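Local atomic coordinates of Glp_546_48378_50642 (Giardia intestinalis, PDB entry 2QVW), a protein that cleaves double-stranded RNA into siRNAs of 21 to 23 base pairs in the RNA interference pathway, probably with manganese or magnesium ions as cofactor. Residues R680-L694 and V744-A756. Numbering follows the deposited sequence.
With MN (manganese (II) ion), chain G.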
ATOM      1  N   ARG A 680     -11.185   8.370  16.703  1.00 28.94           N
ATOM      2  CA  ARG A 680     -12.233   9.170  17.322  1.00 29.43           C
ATOM      3  C   ARG A 680     -13.506   9.243  16.475  1.00 29.58           C
ATOM      4  O   ARG A 680     -14.621   9.211  17.004  1.00 29.72           O
ATOM      5  CB  ARG A 680     -11.704  10.580  17.597  1.00 29.38           C
ATOM      6  CG  ARG A 680     -10.841  10.684  18.853  1.00 30.52           C
ATOM      7  CD  ARG A 680      -9.486  11.312  18.570  1.00 31.78           C
ATOM      8  NE  ARG A 680      -9.575  12.689  18.088  1.00 32.40           N
ATOM      9  CZ  ARG A 680      -8.576  13.321  17.474  1.00 33.39           C
ATOM     10  NH1 ARG A 680      -7.421  12.703  17.268  1.00 33.98           N
ATOM     11  NH2 ARG A 680      -8.729  14.572  17.065  1.00 33.78           N
ATOM     12  N   MET A 681     -13.334   9.330  15.160  1.00 29.74           N
ATOM     13  CA  MET A 681     -14.463   9.417  14.255  1.00 29.99           C
ATOM     14  C   MET A 681     -15.345   8.179  14.246  1.00 30.26           C
ATOM     15  O   MET A 681     -16.543   8.276  14.488  1.00 30.38           O
ATOM     16  CB  MET A 681     -13.976   9.701  12.844  1.00 29.84           C
ATOM     17  CG  MET A 681     -13.332  11.043  12.701  1.00 30.20           C
ATOM     18  SD  MET A 681     -12.992  11.399  11.002  1.00 31.55           S
ATOM     19  CE  MET A 681     -14.506  12.132  10.486  1.00 30.98           C
ATOM     20  N   ARG A 682     -14.766   7.015  13.971  1.00 30.72           N
ATOM     21  CA  ARG A 682     -15.564   5.799  13.923  1.00 31.30           C
ATOM     22  C   ARG A 682     -16.107   5.417  15.289  1.00 31.32           C
ATOM     23  O   ARG A 682     -17.243   4.972  15.401  1.00 31.24           O
ATOM     24  CB  ARG A 682     -14.755   4.642  13.351  1.00 31.43           C
ATOM     25  CG  ARG A 682     -13.627   4.230  14.231  1.00 32.69           C
ATOM     26  CD  ARG A 682     -12.929   2.978  13.721  1.00 35.20           C
ATOM     27  NE  ARG A 682     -12.055   2.426  14.755  1.00 36.97           N
ATOM     28  CZ  ARG A 682     -12.485   2.048  15.954  1.00 37.69           C
ATOM     29  NH1 ARG A 682     -13.772   2.158  16.262  1.00 36.43           N
ATOM     30  NH2 ARG A 682     -11.628   1.576  16.846  1.00 39.17           N
ATOM     31  N   GLN A 683     -15.307   5.579  16.333  1.00 31.47           N
ATOM     32  CA  GLN A 683     -15.786   5.246  17.672  1.00 31.81           C
ATOM     33  C   GLN A 683     -17.008   6.086  18.007  1.00 31.83           C
ATOM     34  O   GLN A 683     -17.868   5.664  18.783  1.00 31.85           O
ATOM     35  CB  GLN A 683     -14.725   5.540  18.714  1.00 32.02           C
ATOM     36  CG  GLN A 683     -13.418   4.851  18.474  1.00 32.85           C
ATOM     37  CD  GLN A 683     -12.401   5.231  19.521  1.00 33.84           C
ATOM     38  OE1 GLN A 683     -12.189   6.415  19.797  1.00 33.36           O
ATOM     39  NE2 GLN A 683     -11.765   4.236  20.114  1.00 35.33           N
ATOM     40  N   SER A 684     -17.072   7.282  17.430  1.00 31.99           N
ATOM     41  CA  SER A 684     -18.183   8.178  17.674  1.00 32.21           C
ATOM     42  C   SER A 684     -19.494   7.548  17.247  1.00 32.70           C
ATOM     43  O   SER A 684     -20.500   7.692  17.933  1.00 32.93           O
ATOM     44  CB  SER A 684     -17.997   9.478  16.911  1.00 32.14           C
ATOM     45  OG  SER A 684     -18.642   9.413  15.656  1.00 31.74           O
ATOM     46  N   ALA A 685     -19.486   6.851  16.117  1.00 33.37           N
ATOM     47  CA  ALA A 685     -20.698   6.224  15.607  1.00 34.07           C
ATOM     48  C   ALA A 685     -20.880   4.770  16.033  1.00 34.74           C
ATOM     49  O   ALA A 685     -21.715   4.060  15.480  1.00 34.91           O
ATOM     50  CB  ALA A 685     -20.725   6.326  14.092  1.00 34.05           C
ATOM     51  N   GLU A 686     -20.106   4.324  17.013  1.00 35.63           N
ATOM     52  CA  GLU A 686     -20.216   2.948  17.479  1.00 36.63           C
ATOM     53  C   GLU A 686     -20.909   2.828  18.830  1.00 36.55           C
ATOM     54  O   GLU A 686     -21.419   1.757  19.167  1.00 36.59           O
ATOM     55  CB  GLU A 686     -18.839   2.279  17.566  1.00 36.83           C
ATOM     56  CG  GLU A 686     -18.317   1.715  16.247  1.00 39.13           C
ATOM     57  CD  GLU A 686     -17.153   0.750  16.442  1.00 41.06           C
ATOM     58  OE1 GLU A 686     -16.112   1.175  16.990  1.00 42.80           O
ATOM     59  OE2 GLU A 686     -17.276  -0.437  16.053  1.00 42.07           O
ATOM     60  N   THR A 687     -20.926   3.913  19.602  1.00 36.78           N
ATOM     61  CA  THR A 687     -21.573   3.890  20.913  1.00 37.09           C
ATOM     62  C   THR A 687     -22.994   3.353  20.775  1.00 37.08           C
ATOM     63  O   THR A 687     -23.665   3.604  19.767  1.00 36.98           O
ATOM     64  CB  THR A 687     -21.619   5.292  21.557  1.00 37.14           C
ATOM     65  OG1 THR A 687     -22.278   6.208  20.681  1.00 37.65           O
ATOM     66  CG2 THR A 687     -20.213   5.789  21.837  1.00 37.01           C
ATOM     67  N   ASN A 688     -23.447   2.610  21.785  1.00 37.22           N
ATOM     68  CA  ASN A 688     -24.778   2.023  21.747  1.00 37.46           C
ATOM     69  C   ASN A 688     -25.828   3.053  21.386  1.00 37.10           C
ATOM     70  O   ASN A 688     -26.520   2.914  20.381  1.00 37.32           O
ATOM     71  CB  ASN A 688     -25.130   1.394  23.089  1.00 37.82           C
ATOM     72  CG  ASN A 688     -26.464   0.667  23.050  1.00 38.76           C
ATOM     73  OD1 ASN A 688     -27.515   1.274  22.838  1.00 34.62           O
ATOM     74  ND2 ASN A 688     -26.424  -0.645  23.241  1.00 35.00           N
ATOM     75  N   SER A 689     -25.943   4.081  22.219  1.00 36.42           N
ATOM     76  CA  SER A 689     -26.901   5.156  22.008  1.00 35.93           C
ATOM     77  C   SER A 689     -27.042   5.487  20.529  1.00 35.42           C
ATOM     78  O   SER A 689     -28.152   5.563  20.007  1.00 35.21           O
ATOM     79  CB  SER A 689     -26.449   6.401  22.758  1.00 36.11           C
ATOM     80  OG  SER A 689     -25.200   6.850  22.256  1.00 36.86           O
ATOM     81  N   VAL A 690     -25.913   5.689  19.854  1.00 34.91           N
ATOM     82  CA  VAL A 690     -25.936   6.012  18.429  1.00 34.33           C
ATOM     83  C   VAL A 690     -26.600   4.881  17.647  1.00 34.30           C
ATOM     84  O   VAL A 690     -27.570   5.102  16.918  1.00 34.11           O
ATOM     85  CB  VAL A 690     -24.507   6.233  17.869  1.00 34.04           C
ATOM     86  CG1 VAL A 690     -24.570   6.506  16.380  1.00 33.46           C
ATOM     87  CG2 VAL A 690     -23.844   7.400  18.573  1.00 34.05           C
ATOM     88  N   LEU A 691     -26.074   3.670  17.815  1.00 34.30           N
ATOM     89  CA  LEU A 691     -26.596   2.491  17.130  1.00 34.21           C
ATOM     90  C   LEU A 691     -28.038   2.201  17.532  1.00 34.50           C
ATOM     91  O   LEU A 691     -28.855   1.785  16.712  1.00 34.39           O
ATOM     92  CB  LEU A 691     -25.719   1.274  17.441  1.00 33.84           C
ATOM     93  CG  LEU A 691     -24.237   1.401  17.086  1.00 33.39           C
ATOM     94  CD1 LEU A 691     -23.489   0.178  17.560  1.00 32.60           C
ATOM     95  CD2 LEU A 691     -24.081   1.568  15.602  1.00 33.02           C
ATOM     96  N   GLY A 692     -28.343   2.425  18.802  1.00 35.10           N
ATOM     97  CA  GLY A 692     -29.683   2.178  19.292  1.00 36.12           C
ATOM     98  C   GLY A 692     -30.727   3.010  18.582  1.00 36.80           C
ATOM     99  O   GLY A 692     -31.734   2.479  18.121  1.00 36.91           O
ATOM    100  N   ARG A 693     -30.490   4.316  18.506  1.00 37.31           N
ATOM    101  CA  ARG A 693     -31.409   5.233  17.842  1.00 37.86           C
ATOM    102  C   ARG A 693     -31.713   4.741  16.434  1.00 37.53           C
ATOM    103  O   ARG A 693     -32.843   4.852  15.960  1.00 37.56           O
ATOM    104  CB  ARG A 693     -30.799   6.627  17.746  1.00 38.47           C
ATOM    105  CG  ARG A 693     -30.389   7.261  19.055  1.00 40.93           C
ATOM    106  CD  ARG A 693     -29.899   8.664  18.762  1.00 45.98           C
ATOM    107  NE  ARG A 693     -29.656   9.462  19.957  1.00 50.19           N
ATOM    108  CZ  ARG A 693     -29.834  10.780  20.012  1.00 52.10           C
ATOM    109  NH1 ARG A 693     -30.261  11.445  18.941  1.00 52.49           N
ATOM    110  NH2 ARG A 693     -29.577  11.442  21.131  1.00 52.34           N
ATOM    111  N   LEU A 694     -30.691   4.210  15.768  1.00 37.33           N
ATOM    112  CA  LEU A 694     -30.836   3.694  14.410  1.00 37.15           C
ATOM    113  C   LEU A 694     -31.877   2.597  14.419  1.00 37.37           C
ATOM    114  O   LEU A 694     -32.790   2.589  13.600  1.00 37.40           O
ATOM    115  CB  LEU A 694     -29.507   3.129  13.892  1.00 36.93           C
ATOM    116  CG  LEU A 694     -28.305   4.077  13.740  1.00 36.29           C
ATOM    117  CD1 LEU A 694     -27.103   3.303  13.249  1.00 35.94           C
ATOM    118  CD2 LEU A 694     -28.634   5.190  12.762  1.00 36.12           C
ATOM    119  N   VAL A 744     -23.924  -0.154   6.216  1.00 27.84           N
ATOM    120  CA  VAL A 744     -23.155   0.673   7.129  1.00 28.44           C
ATOM    121  C   VAL A 744     -22.942   2.103   6.631  1.00 29.25           C
ATOM    122  O   VAL A 744     -23.129   3.051   7.392  1.00 29.39           O
ATOM    123  CB  VAL A 744     -21.780   0.018   7.418  1.00 28.21           C
ATOM    124  CG1 VAL A 744     -20.900   0.955   8.224  1.00 28.09           C
ATOM    125  CG2 VAL A 744     -21.978  -1.274   8.171  1.00 27.82           C
ATOM    126  N   ARG A 745     -22.558   2.269   5.366  1.00 30.27           N
ATOM    127  CA  ARG A 745     -22.317   3.610   4.822  1.00 31.45           C
ATOM    128  C   ARG A 745     -23.602   4.388   4.560  1.00 31.40           C
ATOM    129  O   ARG A 745     -23.582   5.600   4.349  1.00 31.59           O
ATOM    130  CB  ARG A 745     -21.512   3.539   3.517  1.00 31.83           C
ATOM    131  CG  ARG A 745     -22.284   3.044   2.303  1.00 34.73           C
ATOM    132  CD  ARG A 745     -21.849   3.809   1.061  1.00 40.31           C
ATOM    133  NE  ARG A 745     -22.399   3.245  -0.172  1.00 45.13           N
ATOM    134  CZ  ARG A 745     -21.958   2.131  -0.765  1.00 46.85           C
ATOM    135  NH1 ARG A 745     -20.948   1.440  -0.247  1.00 46.64           N
ATOM    136  NH2 ARG A 745     -22.527   1.705  -1.887  1.00 47.21           N
ATOM    137  N   GLU A 746     -24.721   3.679   4.571  1.00 31.52           N
ATOM    138  CA  GLU A 746     -26.007   4.308   4.330  1.00 31.96           C
ATOM    139  C   GLU A 746     -26.662   4.749   5.615  1.00 31.50           C
ATOM    140  O   GLU A 746     -27.227   5.836   5.685  1.00 31.77           O
ATOM    141  CB  GLU A 746     -26.946   3.345   3.601  1.00 32.34           C
ATOM    142  CG  GLU A 746     -26.749   3.320   2.103  1.00 34.92           C
ATOM    143  CD  GLU A 746     -27.088   4.654   1.466  1.00 38.14           C
ATOM    144  OE1 GLU A 746     -28.240   5.108   1.634  1.00 39.57           O
ATOM    145  OE2 GLU A 746     -26.206   5.248   0.799  1.00 39.22           O
ATOM    146  N   HIS A 747     -26.567   3.910   6.641  1.00 30.96           N
ATOM    147  CA  HIS A 747     -27.203   4.212   7.915  1.00 30.47           C
ATOM    148  C   HIS A 747     -26.286   4.663   9.049  1.00 30.33           C
ATOM    149  O   HIS A 747     -26.608   5.613   9.771  1.00 30.54           O
ATOM    150  CB  HIS A 747     -28.015   2.993   8.363  1.00 30.39           C
ATOM    151  CG  HIS A 747     -28.865   2.411   7.280  1.00 30.26           C
ATOM    152  ND1 HIS A 747     -29.790   3.156   6.582  1.00 30.23           N
ATOM    153  CD2 HIS A 747     -28.899   1.170   6.743  1.00 30.20           C
ATOM    154  CE1 HIS A 747     -30.354   2.398   5.659  1.00 30.29           C
ATOM    155  NE2 HIS A 747     -29.833   1.188   5.734  1.00 29.74           N
ATOM    156  N   VAL A 748     -25.151   3.990   9.202  1.00 29.92           N
ATOM    157  CA  VAL A 748     -24.221   4.305  10.277  1.00 29.39           C
ATOM    158  C   VAL A 748     -23.165   5.337   9.945  1.00 29.46           C
ATOM    159  O   VAL A 748     -22.844   6.179  10.778  1.00 29.34           O
ATOM    160  CB  VAL A 748     -23.498   3.037  10.772  1.00 29.21           C
ATOM    161  CG1 VAL A 748     -22.712   3.351  12.037  1.00 29.24           C
ATOM    162  CG2 VAL A 748     -24.506   1.923  11.025  1.00 28.90           C
ATOM    163  N   LEU A 749     -22.613   5.268   8.739  1.00 29.80           N
ATOM    164  CA  LEU A 749     -21.575   6.210   8.324  1.00 30.36           C
ATOM    165  C   LEU A 749     -22.003   7.641   8.622  1.00 30.95           C
ATOM    166  O   LEU A 749     -21.249   8.415   9.199  1.00 31.02           O
ATOM    167  CB  LEU A 749     -21.284   6.057   6.829  1.00 30.17           C
ATOM    168  CG  LEU A 749     -19.943   6.590   6.321  1.00 30.36           C
ATOM    169  CD1 LEU A 749     -19.758   6.183   4.869  1.00 30.31           C
ATOM    170  CD2 LEU A 749     -19.885   8.099   6.470  1.00 31.65           C
ATOM    171  N   PRO A 750     -23.230   8.007   8.229  1.00 31.46           N
ATOM    172  CA  PRO A 750     -23.752   9.353   8.462  1.00 31.90           C
ATOM    173  C   PRO A 750     -23.648   9.859   9.906  1.00 32.51           C
ATOM    174  O   PRO A 750     -23.558  11.063  10.138  1.00 32.70           O
ATOM    175  CB  PRO A 750     -25.200   9.234   7.994  1.00 31.81           C
ATOM    176  CG  PRO A 750     -25.093   8.273   6.863  1.00 31.64           C
ATOM    177  CD  PRO A 750     -24.189   7.211   7.438  1.00 31.40           C
ATOM    178  N   GLN A 751     -23.657   8.949  10.874  1.00 33.32           N
ATOM    179  CA  GLN A 751     -23.592   9.337  12.280  1.00 34.13           C
ATOM    180  C   GLN A 751     -22.216   9.702  12.803  1.00 34.93           C
ATOM    181  O   GLN A 751     -22.097  10.210  13.912  1.00 35.04           O
ATOM    182  CB  GLN A 751     -24.170   8.228  13.155  1.00 33.97           C
ATOM    183  CG  GLN A 751     -25.601   7.872  12.830  1.00 34.35           C
ATOM    184  CD  GLN A 751     -26.488   9.096  12.754  1.00 34.69           C
ATOM    185  OE1 GLN A 751     -26.532   9.904  13.688  1.00 35.38           O
ATOM    186  NE2 GLN A 751     -27.201   9.243  11.640  1.00 34.77           N
ATOM    187  N   VAL A 752     -21.175   9.441  12.024  1.00 36.12           N
ATOM    188  CA  VAL A 752     -19.826   9.767  12.468  1.00 37.64           C
ATOM    189  C   VAL A 752     -19.664  11.275  12.606  1.00 38.81           C
ATOM    190  O   VAL A 752     -19.799  12.014  11.637  1.00 38.52           O
ATOM    191  CB  VAL A 752     -18.752   9.203  11.496  1.00 37.58           C
ATOM    192  CG1 VAL A 752     -18.972   9.734  10.099  1.00 38.36           C
ATOM    193  CG2 VAL A 752     -17.368   9.570  11.988  1.00 37.55           C
ATOM    194  N   VAL A 753     -19.393  11.726  13.824  1.00 40.98           N
ATOM    195  CA  VAL A 753     -19.210  13.148  14.081  1.00 43.26           C
ATOM    196  C   VAL A 753     -17.774  13.571  13.769  1.00 45.28           C
ATOM    197  O   VAL A 753     -16.816  12.881  14.111  1.00 45.62           O
ATOM    198  CB  VAL A 753     -19.535  13.490  15.544  1.00 42.76           C
ATOM    199  CG1 VAL A 753     -18.680  12.659  16.473  1.00 42.33           C
ATOM    200  CG2 VAL A 753     -19.306  14.963  15.794  1.00 43.09           C
ATOM    201  N   ALA A 754     -17.640  14.717  13.116  1.00 47.73           N
ATOM    202  CA  ALA A 754     -16.342  15.251  12.726  1.00 49.94           C
ATOM    203  C   ALA A 754     -15.545  15.861  13.881  1.00 51.57           C
ATOM    204  O   ALA A 754     -16.068  16.642  14.681  1.00 51.63           O
ATOM    205  CB  ALA A 754     -16.533  16.285  11.620  1.00 49.85           C
ATOM    206  N   ASP A 755     -14.267  15.505  13.950  1.00 53.68           N
ATOM    207  CA  ASP A 755     -13.378  16.012  14.991  1.00 55.54           C
ATOM    208  C   ASP A 755     -13.459  17.529  15.123  1.00 56.30           C
ATOM    209  O   ASP A 755     -13.651  18.049  16.218  1.00 56.40           O
ATOM    210  CB  ASP A 755     -11.935  15.614  14.679  1.00 55.82           C
ATOM    211  CG  ASP A 755     -11.396  14.583  15.636  1.00 56.65           C
ATOM    212  OD1 ASP A 755     -10.273  14.101  15.390  1.00 56.61           O
ATOM    213  OD2 ASP A 755     -12.092  14.262  16.627  1.00 58.03           O
ATOM    214  N   ALA A 756     -13.296  18.216  13.995  1.00 57.23           N
ATOM    215  CA  ALA A 756     -13.329  19.676  13.921  1.00 58.00           C
ATOM    216  C   ALA A 756     -13.807  20.352  15.201  1.00 58.38           C
ATOM    217  O   ALA A 756     -13.002  21.066  15.845  1.00 39.53           O
ATOM    218  CB  ALA A 756     -14.205  20.115  12.745  1.00 57.97           C
ATOM    219  OXT ALA A 756     -14.990  20.159  15.547  1.00 58.67           O
TER
HETATM  220 MN    MN G 757     -18.712  -1.793  17.399  1.00 77.74          MN
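Arg-680 and Asp-755 meet as flat groups, with Asp-755 OD1 modelled over one face of the guanidinium, though so close that its place there is doubtful. They belong to a contact in the all-helical fold of a ribonuclease III domain. Arg-680 NE gives Asp-755 OD2 a weak hydrogen bond of 3.3 Å, part of a salt bridge. The imidazole of His-747 has Glu-746 CB above one face, 4.0 Å from the plane; Phe-743 also meets the ring, and His-747 NE2 bonds to Leu-622 O.

The C-terminal tail leaves helix 737-748 through a 3-10 segment and runs along helix 675-684 and the turn after it. The short pieces 688-694 and 744-748 of helices 688-696 and 737-748 run at 96° to each other. Ala-685, in that turn, sets its CB against the Gln-751 and Val-752 backbone. Val-748 lies beside it. CG2 of Val-748 meets CD1 of Leu-694 at 3.7 Å, the two side chains at about a right angle. CD2 of the same leucine rests on His-747 O. Phe-724 of helix 718-735 touches Leu-691, Leu-694 and Val-748, and Leu-691 also lies close to Glu-725 of a manganese site.

The CB of Glu-686 is directed away from the tail. Glu-686 OE2 binds a manganese ion at 2.4 Å, together with Asp-655, and OE1 makes a salt bridge to Arg-682 NH1.

In Val-752, chi1 of 58° leaves CG2 anti to N, which brings it against Met-681 CB at 3.5 Å. Ser-684 OG links helix and tail: it accepts a hydrogen bond from Val-753 N at 3.0 Å and donates to Met-681 O at 2.7 Å, in the carbonyl plane.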